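Aminoglycoside N(3)-acetyltransferase (Streptomyces griseus, PDB 7LAP) probably acetylates the 3-amino group of aminoglycoside antibiotics with acetyl-coenzyme A as donor, a modification that makes the host resistant to them. Local coordinates at residues T46-I51 / G56-V61; G73-T78 / E123-R128; G175-L180 / D185-L190. One frame throughout, in Å; residues are numbered along the deposited sequence. Where two conformers were deposited one is given.

The three contacts follow one another along the chain and are built around three neighbouring strands of one mixed sheet, in the order 74-78, 41-46, 176-180. Contact 1 starts at the end of strand 41-46 and meets helix 58-69; contact 2 lays helix 120-126 on strand 74-78; contact 3 folds the chain leading into helix 189-196 back against strand 176-180. Their centres lie about 13 Å (1 and 2), 14 Å (2 and 3) and 16 Å (1 and 3) apart. P58 meets A124 between contacts 1 and 2, and R47 N probably hydrogen-bonds to L180 O between 1 and 3. Contacts 1 and 2 also reach the second subunit, so residues of their helices join the subunit contact.

Contact 1: T46-I51 / G56-V61; sequences TRLSAI and GGPQTV
L48 stretches its side chain toward helix 58-69 because CG stands anti to the backbone N (chi1 175°), and the second torsion then splits its two methyls between two partners. L48 CD1 meets V61 CG2 at 3.9 Å, the two side chains sliding past each other in opposite directions. L48 CD2 lies 4.0 Å from P58 CD, and here the leucine crosses the proline ring at about a right angle, touching the CD and CG side of it. V61 is turned in a similar way, with CG1 anti to its own N (chi1 176°), which leaves CG2 to do the touching. V61 CG2 also receives I51 CD1 at 4.0 Å, tip to tip, so this one methyl touches both, the leucine and the isoleucine reaching it from the same side.

The two segments meet through a weakly bonded helical turn at about 48-51, just after strand 41-46, and the first turn of helix 58-69. G57 is the N-cap of the longer helix, and G57 O takes T60 N at 3.0 Å; P58, the first residue after the cap, has no N-H to offer, which costs nothing at that place. T60 OG1 turns back to S55 O. I51 and V61 both also rest on L180 of strand 176-180, while P58 packs on A124 and on E113 of the second subunit.

Everything that meets between 46-51 and 56-61 is methyl, methylene or ring carbon. The pairing therefore has no directional bond to set it, and depends on shape and on the burial of I51, P58 and V61.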
ATOM      1  N   THR B  46      -9.309  10.500   4.430  1.00 36.63           N
ATOM      2  CA  THR B  46      -8.280  11.360   3.860  1.00 36.17           C
ATOM      3  C   THR B  46      -8.250  11.223   2.346  1.00 37.01           C
ATOM      4  O   THR B  46      -8.251  10.106   1.811  1.00 35.66           O
ATOM      5  CB  THR B  46      -6.896  11.028   4.415  1.00 36.50           C
ATOM      6  OG1 THR B  46      -6.961  10.951   5.834  1.00 33.77           O
ATOM      7  CG2 THR B  46      -5.865  12.141   3.990  1.00 33.29           C
ATOM      8  N   ARG B  47      -8.167  12.358   1.659  1.00 35.15           N
ATOM      9  CA  ARG B  47      -7.781  12.369   0.250  1.00 35.65           C
ATOM     10  C   ARG B  47      -6.450  13.118   0.218  1.00 37.91           C
ATOM     11  O   ARG B  47      -6.398  14.351   0.208  1.00 36.02           O
ATOM     12  CB  ARG B  47      -8.879  12.994  -0.611  1.00 36.05           C
ATOM     13  CG  ARG B  47      -8.578  13.009  -2.087  1.00 49.78           C
ATOM     14  CD  ARG B  47      -9.872  13.127  -2.907  1.00 52.36           C
ATOM     15  NE  ARG B  47     -10.618  11.878  -2.831  1.00 55.25           N
ATOM     16  CZ  ARG B  47     -11.833  11.710  -3.335  1.00 50.71           C
ATOM     17  NH1 ARG B  47     -12.434  12.722  -3.941  1.00 55.11           N
ATOM     18  NH2 ARG B  47     -12.440  10.544  -3.217  1.00 46.70           N
ATOM     19  N   LEU B  48      -5.362  12.349   0.246  1.00 37.20           N
ATOM     20  CA  LEU B  48      -4.057  12.919   0.541  1.00 36.26           C
ATOM     21  C   LEU B  48      -3.646  13.985  -0.475  1.00 36.53           C
ATOM     22  O   LEU B  48      -3.115  15.028  -0.095  1.00 34.81           O
ATOM     23  CB  LEU B  48      -3.012  11.799   0.609  1.00 36.80           C
ATOM     24  CG  LEU B  48      -1.542  12.184   0.806  1.00 40.66           C
ATOM     25  CD1 LEU B  48      -1.313  12.919   2.162  1.00 36.32           C
ATOM     26  CD2 LEU B  48      -0.667  10.908   0.755  1.00 40.94           C
ATOM     27  N   SER B  49      -3.862  13.749  -1.770  1.00 31.16           N
ATOM     28  CA  SER B  49      -3.439  14.742  -2.759  1.00 34.63           C
ATOM     29  C   SER B  49      -4.206  16.055  -2.640  1.00 33.99           C
ATOM     30  O   SER B  49      -3.724  17.090  -3.110  1.00 35.49           O
ATOM     31  CB  SER B  49      -3.611  14.182  -4.175  1.00 37.90           C
ATOM     32  OG  SER B  49      -2.779  13.054  -4.324  1.00 45.28           O
ATOM     33  N   ALA B  50      -5.415  16.030  -2.073  1.00 32.88           N
ATOM     34  CA  ALA B  50      -6.177  17.267  -1.892  1.00 35.80           C
ATOM     35  C   ALA B  50      -5.447  18.226  -0.964  1.00 34.43           C
ATOM     36  O   ALA B  50      -5.591  19.443  -1.095  1.00 35.37           O
ATOM     37  CB  ALA B  50      -7.568  16.959  -1.311  1.00 33.21           C
ATOM     38  N   ILE B  51      -4.675  17.696  -0.011  1.00 32.93           N
ATOM     39  CA  ILE B  51      -3.896  18.550   0.885  1.00 36.54           C
ATOM     40  C   ILE B  51      -2.836  19.322   0.106  1.00 37.60           C
ATOM     41  O   ILE B  51      -2.544  20.480   0.415  1.00 35.85           O
ATOM     42  CB  ILE B  51      -3.263  17.705   2.009  1.00 35.32           C
ATOM     43  CG1 ILE B  51      -4.346  16.979   2.801  1.00 29.97           C
ATOM     44  CG2 ILE B  51      -2.417  18.568   2.959  1.00 36.34           C
ATOM     45  CD1 ILE B  51      -3.793  15.949   3.884  1.00 33.18           C
ATOM     46  N   GLY B  56       6.808  14.100   3.267  1.00 38.30           N
ATOM     47  CA  GLY B  56       6.856  12.894   4.081  1.00 37.37           C
ATOM     48  C   GLY B  56       5.642  12.007   3.955  1.00 40.35           C
ATOM     49  O   GLY B  56       5.599  10.950   4.602  1.00 39.68           O
ATOM     50  N   GLY B  57       4.653  12.401   3.154  1.00 39.79           N
ATOM     51  CA  GLY B  57       3.513  11.556   2.854  1.00 35.92           C
ATOM     52  C   GLY B  57       2.650  11.233   4.064  1.00 39.93           C
ATOM     53  O   GLY B  57       2.505  12.040   5.001  1.00 37.33           O
ATOM     54  N   PRO B  58       2.037  10.031   4.044  1.00 36.83           N
ATOM     55  CA  PRO B  58       1.090   9.654   5.114  1.00 38.01           C
ATOM     56  C   PRO B  58       1.673   9.781   6.517  1.00 37.69           C
ATOM     57  O   PRO B  58       0.951  10.184   7.440  1.00 34.43           O
ATOM     58  CB  PRO B  58       0.745   8.183   4.781  1.00 35.84           C
ATOM     59  CG  PRO B  58       0.897   8.095   3.295  1.00 38.80           C
ATOM     60  CD  PRO B  58       2.102   9.025   2.974  1.00 37.79           C
ATOM     61  N   GLN B  59       2.965   9.456   6.693  1.00 36.95           N
ATOM     62  CA  GLN B  59       3.575   9.526   8.021  0.50 36.01           C
ATOM     63  C   GLN B  59       3.450  10.928   8.612  1.00 38.32           C
ATOM     64  O   GLN B  59       3.267  11.089   9.836  1.00 36.71           O
ATOM     65  CB  GLN B  59       5.051   9.110   7.942  0.50 36.53           C
ATOM     66  CG  GLN B  59       5.311   7.638   7.580  0.50 34.64           C
ATOM     67  CD  GLN B  59       4.599   6.655   8.526  0.50 35.66           C
ATOM     68  OE1 GLN B  59       3.898   5.739   8.084  0.50 36.14           O
ATOM     69  NE2 GLN B  59       4.783   6.854   9.837  0.50 30.33           N
ATOM     70  N   THR B  60       3.545  11.955   7.761  1.00 35.97           N
ATOM     71  CA  THR B  60       3.465  13.333   8.234  1.00 35.36           C
ATOM     72  C   THR B  60       2.049  13.693   8.666  1.00 33.54           C
ATOM     73  O   THR B  60       1.861  14.369   9.689  1.00 35.72           O
ATOM     74  CB  THR B  60       3.977  14.243   7.130  1.00 37.19           C
ATOM     75  OG1 THR B  60       5.398  14.064   7.046  1.00 38.28           O
ATOM     76  CG2 THR B  60       3.631  15.707   7.401  1.00 37.00           C
ATOM     77  N   VAL B  61       1.042  13.234   7.918  1.00 32.71           N
ATOM     78  CA  VAL B  61      -0.342  13.453   8.330  1.00 31.73           C
ATOM     79  C   VAL B  61      -0.604  12.793   9.676  1.00 34.65           C
ATOM     80  O   VAL B  61      -1.186  13.403  10.581  1.00 36.10           O
ATOM     81  CB  VAL B  61      -1.314  12.956   7.245  1.00 35.94           C
ATOM     82  CG1 VAL B  61      -2.778  13.096   7.719  1.00 32.17           C
ATOM     83  CG2 VAL B  61      -1.096  13.754   5.921  1.00 37.31           C
TER

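Contact 2: G73-T78 / E123-R128; sequences GTLLVT and EALRRR
L75 and V77 of strand 74-78, part of the seven-stranded mixed sheet, together receive L125 from helix 120-126. L125 forks between them. The L125 CD2 methyl touches L75 CD1 at 4.1 Å, while L125 CG lies 4.1 Å from V77 CG1. The other valine methyl, V77 CG2, is 4.2 Å from both L125 CB and L125 CD1, so both V77 methyls lie against the same side of the L125 branch point. Both strand side chains cross L125 at a slant. With CG anti to the backbone N (chi1 -167°), the leucine extends from the helix toward the strand.

The strand alternates: L75 and V77 face helix 120-126, whereas L76 turns away. This is alpha/beta layering, with helices packed on both faces of a sheet in which 74-78 runs parallel to 41-46 and antiparallel to 141-145. L76 packs on L151 and M152 of helix 148-152, while on the other face L125 also leans on L144 of strand 141-145 and L75 on L65 of helix 58-69.

Clear of strand 74-78, the helix carries a salt bridge of its own. R126 grips E123 side-on, NE to OE1 at 2.7 Å and NH2 to OE2 at 2.8 Å. The first bond is nearly straight, at 168° at the hydrogen, and lies almost in the guanidinium plane, but it reaches OE1 from well above the carboxylate plane (57°). OE1 also accepts A114 N, and R126 NH1 reaches R110 O, so several bonds limit how the pair can turn. R127 CG lies over one face of the R126 guanidinium, and R127 NH1 continues to E123 O of the second subunit.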
ATOM      1  N   GLY B  73      -5.006  11.114  23.371  1.00 40.47           N
ATOM      2  CA  GLY B  73      -5.969  10.988  22.295  1.00 42.31           C
ATOM      3  C   GLY B  73      -5.752   9.737  21.457  1.00 41.18           C
ATOM      4  O   GLY B  73      -4.823   8.962  21.663  1.00 40.40           O
ATOM      5  N   THR B  74      -6.626   9.561  20.467  1.00 38.47           N
ATOM      6  CA  THR B  74      -6.633   8.344  19.674  1.00 37.08           C
ATOM      7  C   THR B  74      -7.046   8.690  18.252  1.00 37.93           C
ATOM      8  O   THR B  74      -7.934   9.518  18.058  1.00 41.71           O
ATOM      9  CB  THR B  74      -7.605   7.307  20.252  1.00 38.56           C
ATOM     10  OG1 THR B  74      -7.315   7.106  21.638  1.00 42.30           O
ATOM     11  CG2 THR B  74      -7.470   5.943  19.530  1.00 36.51           C
ATOM     12  N   LEU B  75      -6.416   8.040  17.269  1.00 37.61           N
ATOM     13  CA  LEU B  75      -6.788   8.152  15.859  1.00 40.62           C
ATOM     14  C   LEU B  75      -7.434   6.852  15.413  1.00 39.57           C
ATOM     15  O   LEU B  75      -7.015   5.779  15.833  1.00 39.67           O
ATOM     16  CB  LEU B  75      -5.568   8.419  14.955  1.00 35.29           C
ATOM     17  CG  LEU B  75      -4.576   9.487  15.405  1.00 37.65           C
ATOM     18  CD1 LEU B  75      -3.472   9.642  14.346  1.00 38.32           C
ATOM     19  CD2 LEU B  75      -5.319  10.801  15.650  1.00 38.59           C
ATOM     20  N   LEU B  76      -8.421   6.928  14.542  1.00 37.35           N
ATOM     21  CA  LEU B  76      -9.121   5.788  13.988  1.00 35.46           C
ATOM     22  C   LEU B  76      -9.315   5.881  12.485  1.00 39.94           C
ATOM     23  O   LEU B  76      -9.542   6.944  11.982  1.00 38.72           O
ATOM     24  CB  LEU B  76     -10.523   5.740  14.543  1.00 45.27           C
ATOM     25  CG  LEU B  76     -10.965   4.827  15.647  1.00 58.94           C
ATOM     26  CD1 LEU B  76     -10.695   5.600  16.908  1.00 69.54           C
ATOM     27  CD2 LEU B  76     -12.434   4.523  15.553  1.00 52.28           C
ATOM     28  N   VAL B  77      -9.269   4.765  11.782  1.00 36.70           N
ATOM     29  CA  VAL B  77      -9.521   4.755  10.344  1.00 38.64           C
ATOM     30  C   VAL B  77     -10.360   3.537  10.002  1.00 41.07           C
ATOM     31  O   VAL B  77     -10.471   2.596  10.785  1.00 37.62           O
ATOM     32  CB  VAL B  77      -8.232   4.712   9.492  1.00 33.87           C
ATOM     33  CG1 VAL B  77      -7.371   6.012   9.697  1.00 34.75           C
ATOM     34  CG2 VAL B  77      -7.451   3.478   9.835  1.00 30.69           C
ATOM     35  N   THR B  78     -10.939   3.549   8.811  1.00 39.20           N
ATOM     36  CA  THR B  78     -11.636   2.376   8.322  1.00 41.34           C
ATOM     37  C   THR B  78     -10.693   1.675   7.354  1.00 39.47           C
ATOM     38  O   THR B  78     -10.098   2.331   6.495  1.00 39.67           O
ATOM     39  CB  THR B  78     -12.980   2.749   7.693  1.00 41.54           C
ATOM     40  OG1 THR B  78     -13.564   1.586   7.118  1.00 52.92           O
ATOM     41  CG2 THR B  78     -12.836   3.776   6.552  1.00 45.45           C
ATOM     42  N   GLU B 123      -3.917   2.395   5.441  1.00 44.44           N
ATOM     43  CA  GLU B 123      -2.885   1.375   5.379  1.00 47.51           C
ATOM     44  C   GLU B 123      -1.614   1.834   6.094  1.00 47.61           C
ATOM     45  O   GLU B 123      -0.912   1.012   6.686  1.00 42.70           O
ATOM     46  CB  GLU B 123      -2.621   1.006   3.915  1.00 49.12           C
ATOM     47  CG  GLU B 123      -1.540   0.003   3.713  1.00 55.86           C
ATOM     48  CD  GLU B 123      -2.007  -1.465   3.892  1.00 60.37           C
ATOM     49  OE1 GLU B 123      -3.121  -1.705   4.435  1.00 56.80           O
ATOM     50  OE2 GLU B 123      -1.213  -2.369   3.524  1.00 59.89           O
ATOM     51  N   ALA B 124      -1.319   3.135   6.090  1.00 39.15           N
ATOM     52  CA  ALA B 124      -0.186   3.630   6.880  1.00 40.21           C
ATOM     53  C   ALA B 124      -0.488   3.586   8.380  1.00 39.43           C
ATOM     54  O   ALA B 124       0.371   3.195   9.185  1.00 40.75           O
ATOM     55  CB  ALA B 124       0.201   5.065   6.449  1.00 38.72           C
ATOM     56  N   LEU B 125      -1.698   3.987   8.780  1.00 38.26           N
ATOM     57  CA  LEU B 125      -2.048   3.987  10.206  1.00 41.49           C
ATOM     58  C   LEU B 125      -1.970   2.577  10.799  1.00 41.60           C
ATOM     59  O   LEU B 125      -1.359   2.362  11.862  1.00 39.06           O
ATOM     60  CB  LEU B 125      -3.452   4.585  10.390  1.00 39.22           C
ATOM     61  CG  LEU B 125      -4.017   5.015  11.754  1.00 40.54           C
ATOM     62  CD1 LEU B 125      -4.365   3.827  12.624  1.00 42.61           C
ATOM     63  CD2 LEU B 125      -3.091   6.005  12.488  1.00 40.72           C
ATOM     64  N   ARG B 126      -2.580   1.593  10.129  1.00 40.23           N
ATOM     65  CA  ARG B 126      -2.599   0.256  10.720  1.00 43.87           C
ATOM     66  C   ARG B 126      -1.192  -0.330  10.826  1.00 44.38           C
ATOM     67  O   ARG B 126      -0.949  -1.163  11.697  1.00 44.32           O
ATOM     68  CB  ARG B 126      -3.514  -0.685   9.919  1.00 44.92           C
ATOM     69  CG  ARG B 126      -2.822  -1.325   8.759  1.00 43.35           C
ATOM     70  CD  ARG B 126      -3.639  -2.389   8.057  1.00 48.48           C
ATOM     71  NE  ARG B 126      -2.919  -2.836   6.865  1.00 46.58           N
ATOM     72  CZ  ARG B 126      -2.078  -3.869   6.825  1.00 45.64           C
ATOM     73  NH1 ARG B 126      -1.868  -4.619   7.907  1.00 43.61           N
ATOM     74  NH2 ARG B 126      -1.450  -4.161   5.680  1.00 47.47           N
ATOM     75  N   ARG B 127      -0.239   0.129  10.005  1.00 35.80           N
ATOM     76  CA  ARG B 127       1.112  -0.407  10.100  1.00 40.09           C
ATOM     77  C   ARG B 127       1.978   0.357  11.109  1.00 42.65           C
ATOM     78  O   ARG B 127       3.129  -0.026  11.330  1.00 46.70           O
ATOM     79  CB  ARG B 127       1.754  -0.425   8.695  1.00 42.95           C
ATOM     80  CG  ARG B 127       0.978  -1.329   7.647  1.00 46.29           C
ATOM     81  CD  ARG B 127       1.443  -1.161   6.169  1.00 49.02           C
ATOM     82  NE  ARG B 127       2.840  -1.579   6.028  1.00 56.01           N
ATOM     83  CZ  ARG B 127       3.297  -2.491   5.163  1.00 56.46           C
ATOM     84  NH1 ARG B 127       2.467  -3.103   4.327  1.00 58.66           N
ATOM     85  NH2 ARG B 127       4.600  -2.781   5.141  1.00 52.25           N
ATOM     86  N   ARG B 128       1.462   1.428  11.722  1.00 40.47           N
ATOM     87  CA  ARG B 128       2.238   2.148  12.724  1.00 42.14           C
ATOM     88  C   ARG B 128       2.580   1.226  13.896  1.00 45.13           C
ATOM     89  O   ARG B 128       1.732   0.428  14.327  1.00 44.83           O
ATOM     90  CB  ARG B 128       1.474   3.372  13.246  1.00 38.03           C
ATOM     91  CG  ARG B 128       1.421   4.562  12.240  1.00 43.07           C
ATOM     92  CD  ARG B 128       2.747   5.320  12.157  1.00 42.70           C
ATOM     93  NE  ARG B 128       3.009   6.063  13.382  1.00 42.75           N
ATOM     94  CZ  ARG B 128       3.403   7.340  13.410  1.00 46.19           C
ATOM     95  NH1 ARG B 128       3.591   8.013  12.275  1.00 43.36           N
ATOM     96  NH2 ARG B 128       3.620   7.943  14.573  1.00 43.78           N
TER

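Contact 3: G175-L180 / D185-L190; sequences GRVLLL and DTMTLL
T186 OG1 is hydrogen-bonded to P183 O just before its own segment, and the same oxygen lies 3.8 Å from L179 CD2 across the contact. A chi1 of 68° turns OG1 to face L179, and L179 and T186 slide past each other in opposite directions. This is a connection of the alpha/beta fold, strand, then a loop with a short 3-10 turn, then helix: strand 176-180, flanked in the mixed sheet by parallel 41-46 and antiparallel 266-272, leaves the sheet and turns back over its own side chains before helix 189-196.

V177 and L179 point toward the returning chain, while L178 points away and packs on L31 and L34 of helix 24-34. V177 meets two residues with its two methyls. V177 CG1 touches M187 CG at 4.0 Å; the methionine chain runs out extended and bends only at its last torsion (chi3 -76°), and the residue also packs on F271 and V249. L190 N bonds to M187 O at 3.2 Å as the chain turns into helix 189-196, and T188 OG1 makes a weak hydrogen bond to H45 NE2 of strand 41-46.

The other valine methyl faces L189, whose side chain crosses it at a slant. V177 CG2 comes to 3.6 Å from L189 CD2, a snug carbon-carbon approach, with L189 CB next at 4.2 Å from that methyl.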
ATOM      1  N   GLY B 175     -16.244  10.842  20.607  1.00 44.47           N
ATOM      2  CA  GLY B 175     -15.260  10.969  19.562  1.00 41.52           C
ATOM      3  C   GLY B 175     -15.727  11.887  18.442  1.00 43.05           C
ATOM      4  O   GLY B 175     -16.823  12.445  18.446  1.00 45.65           O
ATOM      5  N   ARG B 176     -14.835  12.074  17.471  1.00 40.45           N
ATOM      6  CA  ARG B 176     -15.063  12.993  16.362  1.00 39.32           C
ATOM      7  C   ARG B 176     -14.813  12.276  15.046  1.00 38.68           C
ATOM      8  O   ARG B 176     -14.201  11.199  15.013  1.00 36.99           O
ATOM      9  CB  ARG B 176     -14.161  14.225  16.510  1.00 40.79           C
ATOM     10  CG  ARG B 176     -14.212  14.606  17.987  1.00 47.97           C
ATOM     11  CD  ARG B 176     -13.666  15.885  18.304  1.00 42.54           C
ATOM     12  NE  ARG B 176     -14.507  16.931  17.787  1.00 44.78           N
ATOM     13  CZ  ARG B 176     -14.162  18.209  17.880  1.00 48.88           C
ATOM     14  NH1 ARG B 176     -13.003  18.516  18.466  1.00 51.94           N
ATOM     15  NH2 ARG B 176     -14.945  19.155  17.383  1.00 47.56           N
ATOM     16  N   VAL B 177     -15.327  12.876  13.972  1.00 37.81           N
ATOM     17  CA  VAL B 177     -15.064  12.431  12.604  1.00 41.67           C
ATOM     18  C   VAL B 177     -14.453  13.594  11.835  1.00 40.30           C
ATOM     19  O   VAL B 177     -15.006  14.702  11.824  1.00 37.83           O
ATOM     20  CB  VAL B 177     -16.343  11.916  11.912  1.00 40.53           C
ATOM     21  CG1 VAL B 177     -16.033  11.473  10.493  1.00 42.40           C
ATOM     22  CG2 VAL B 177     -16.905  10.733  12.711  1.00 39.55           C
ATOM     23  N   LEU B 178     -13.305  13.343  11.210  1.00 35.49           N
ATOM     24  CA  LEU B 178     -12.617  14.327  10.380  1.00 36.86           C
ATOM     25  C   LEU B 178     -12.625  13.861   8.921  1.00 39.31           C
ATOM     26  O   LEU B 178     -12.148  12.763   8.612  1.00 32.41           O
ATOM     27  CB  LEU B 178     -11.191  14.513  10.902  1.00 36.17           C
ATOM     28  CG  LEU B 178     -10.289  15.360   9.998  1.00 40.95           C
ATOM     29  CD1 LEU B 178     -10.734  16.806  10.025  1.00 36.45           C
ATOM     30  CD2 LEU B 178      -8.839  15.210  10.471  1.00 38.03           C
ATOM     31  N   LEU B 179     -13.209  14.674   8.028  1.00 34.63           N
ATOM     32  CA  LEU B 179     -13.012  14.492   6.593  1.00 36.22           C
ATOM     33  C   LEU B 179     -11.880  15.406   6.178  1.00 38.87           C
ATOM     34  O   LEU B 179     -12.017  16.631   6.225  1.00 37.71           O
ATOM     35  CB  LEU B 179     -14.279  14.819   5.811  1.00 36.22           C
ATOM     36  CG  LEU B 179     -15.511  14.085   6.338  1.00 39.79           C
ATOM     37  CD1 LEU B 179     -16.744  14.517   5.472  1.00 37.82           C
ATOM     38  CD2 LEU B 179     -15.317  12.566   6.396  1.00 38.40           C
ATOM     39  N   LEU B 180     -10.767  14.818   5.755  1.00 38.98           N
ATOM     40  CA  LEU B 180      -9.544  15.553   5.451  1.00 37.05           C
ATOM     41  C   LEU B 180      -9.353  15.526   3.927  1.00 41.24           C
ATOM     42  O   LEU B 180      -8.649  14.684   3.358  1.00 38.87           O
ATOM     43  CB  LEU B 180      -8.396  14.925   6.263  1.00 37.46           C
ATOM     44  CG  LEU B 180      -6.981  15.511   6.184  1.00 43.81           C
ATOM     45  CD1 LEU B 180      -6.984  16.974   6.364  1.00 48.25           C
ATOM     46  CD2 LEU B 180      -5.985  14.849   7.150  1.00 38.64           C
ATOM     47  N   ASP B 185     -19.468  11.850   1.161  1.00 47.85           N
ATOM     48  CA  ASP B 185     -20.026  10.500   1.143  1.00 52.61           C
ATOM     49  C   ASP B 185     -19.128   9.459   1.800  1.00 53.73           C
ATOM     50  O   ASP B 185     -19.568   8.313   1.960  1.00 53.81           O
ATOM     51  CB  ASP B 185     -20.334  10.063  -0.288  1.00 58.10           C
ATOM     52  CG  ASP B 185     -19.248  10.451  -1.257  1.00 68.30           C
ATOM     53  OD1 ASP B 185     -18.277   9.676  -1.395  1.00 69.43           O
ATOM     54  OD2 ASP B 185     -19.343  11.554  -1.850  1.00 75.37           O
ATOM     55  N   THR B 186     -17.904   9.809   2.194  1.00 50.12           N
ATOM     56  CA  THR B 186     -17.002   8.832   2.786  1.00 49.31           C
ATOM     57  C   THR B 186     -17.222   8.644   4.281  1.00 51.38           C
ATOM     58  O   THR B 186     -16.493   7.866   4.907  1.00 55.76           O
ATOM     59  CB  THR B 186     -15.525   9.216   2.531  1.00 49.84           C
ATOM     60  OG1 THR B 186     -15.193  10.399   3.257  1.00 49.42           O
ATOM     61  CG2 THR B 186     -15.295   9.480   1.074  1.00 46.72           C
ATOM     62  N   MET B 187     -18.203   9.313   4.881  1.00 52.86           N
ATOM     63  CA  MET B 187     -18.367   9.206   6.327  1.00 51.29           C
ATOM     64  C   MET B 187     -18.926   7.834   6.741  1.00 51.53           C
ATOM     65  O   MET B 187     -20.144   7.631   6.787  1.00 51.04           O
ATOM     66  CB  MET B 187     -19.270  10.323   6.859  1.00 49.10           C
ATOM     67  CG  MET B 187     -19.201  10.423   8.371  1.00 49.03           C
ATOM     68  SD  MET B 187     -20.487  11.450   9.093  1.00 52.58           S
ATOM     69  CE  MET B 187     -19.795  13.050   8.654  1.00 51.93           C
ATOM     70  N   THR B 188     -18.015   6.917   7.088  1.00 51.93           N
ATOM     71  CA  THR B 188     -18.339   5.547   7.501  1.00 50.39           C
ATOM     72  C   THR B 188     -19.298   5.519   8.684  1.00 45.52           C
ATOM     73  O   THR B 188     -20.141   4.619   8.798  1.00 43.88           O
ATOM     74  CB  THR B 188     -17.029   4.823   7.872  1.00 53.16           C
ATOM     75  OG1 THR B 188     -16.356   4.426   6.678  1.00 58.79           O
ATOM     76  CG2 THR B 188     -17.257   3.589   8.773  1.00 54.15           C
ATOM     77  N   LEU B 189     -19.149   6.473   9.602  1.00 45.65           N
ATOM     78  CA  LEU B 189     -19.974   6.501  10.799  1.00 45.70           C
ATOM     79  C   LEU B 189     -21.471   6.439  10.489  1.00 43.69           C
ATOM     80  O   LEU B 189     -22.252   5.975  11.316  1.00 47.74           O
ATOM     81  CB  LEU B 189     -19.634   7.755  11.602  1.00 48.02           C
ATOM     82  CG  LEU B 189     -20.470   7.971  12.866  1.00 47.54           C
ATOM     83  CD1 LEU B 189     -20.256   6.826  13.845  1.00 44.56           C
ATOM     84  CD2 LEU B 189     -20.160   9.336  13.490  1.00 49.47           C
ATOM     85  N   LEU B 190     -21.897   6.896   9.308  1.00 46.55           N
ATOM     86  CA  LEU B 190     -23.317   6.832   8.975  1.00 47.25           C
ATOM     87  C   LEU B 190     -23.794   5.408   8.687  1.00 49.55           C
ATOM     88  O   LEU B 190     -25.009   5.192   8.588  1.00 51.68           O
ATOM     89  CB  LEU B 190     -23.622   7.745   7.780  1.00 47.38           C
ATOM     90  CG  LEU B 190     -23.576   9.245   8.105  1.00 49.57           C
ATOM     91  CD1 LEU B 190     -23.780  10.104   6.854  1.00 48.65           C
ATOM     92  CD2 LEU B 190     -24.603   9.589   9.169  1.00 48.29           C
TER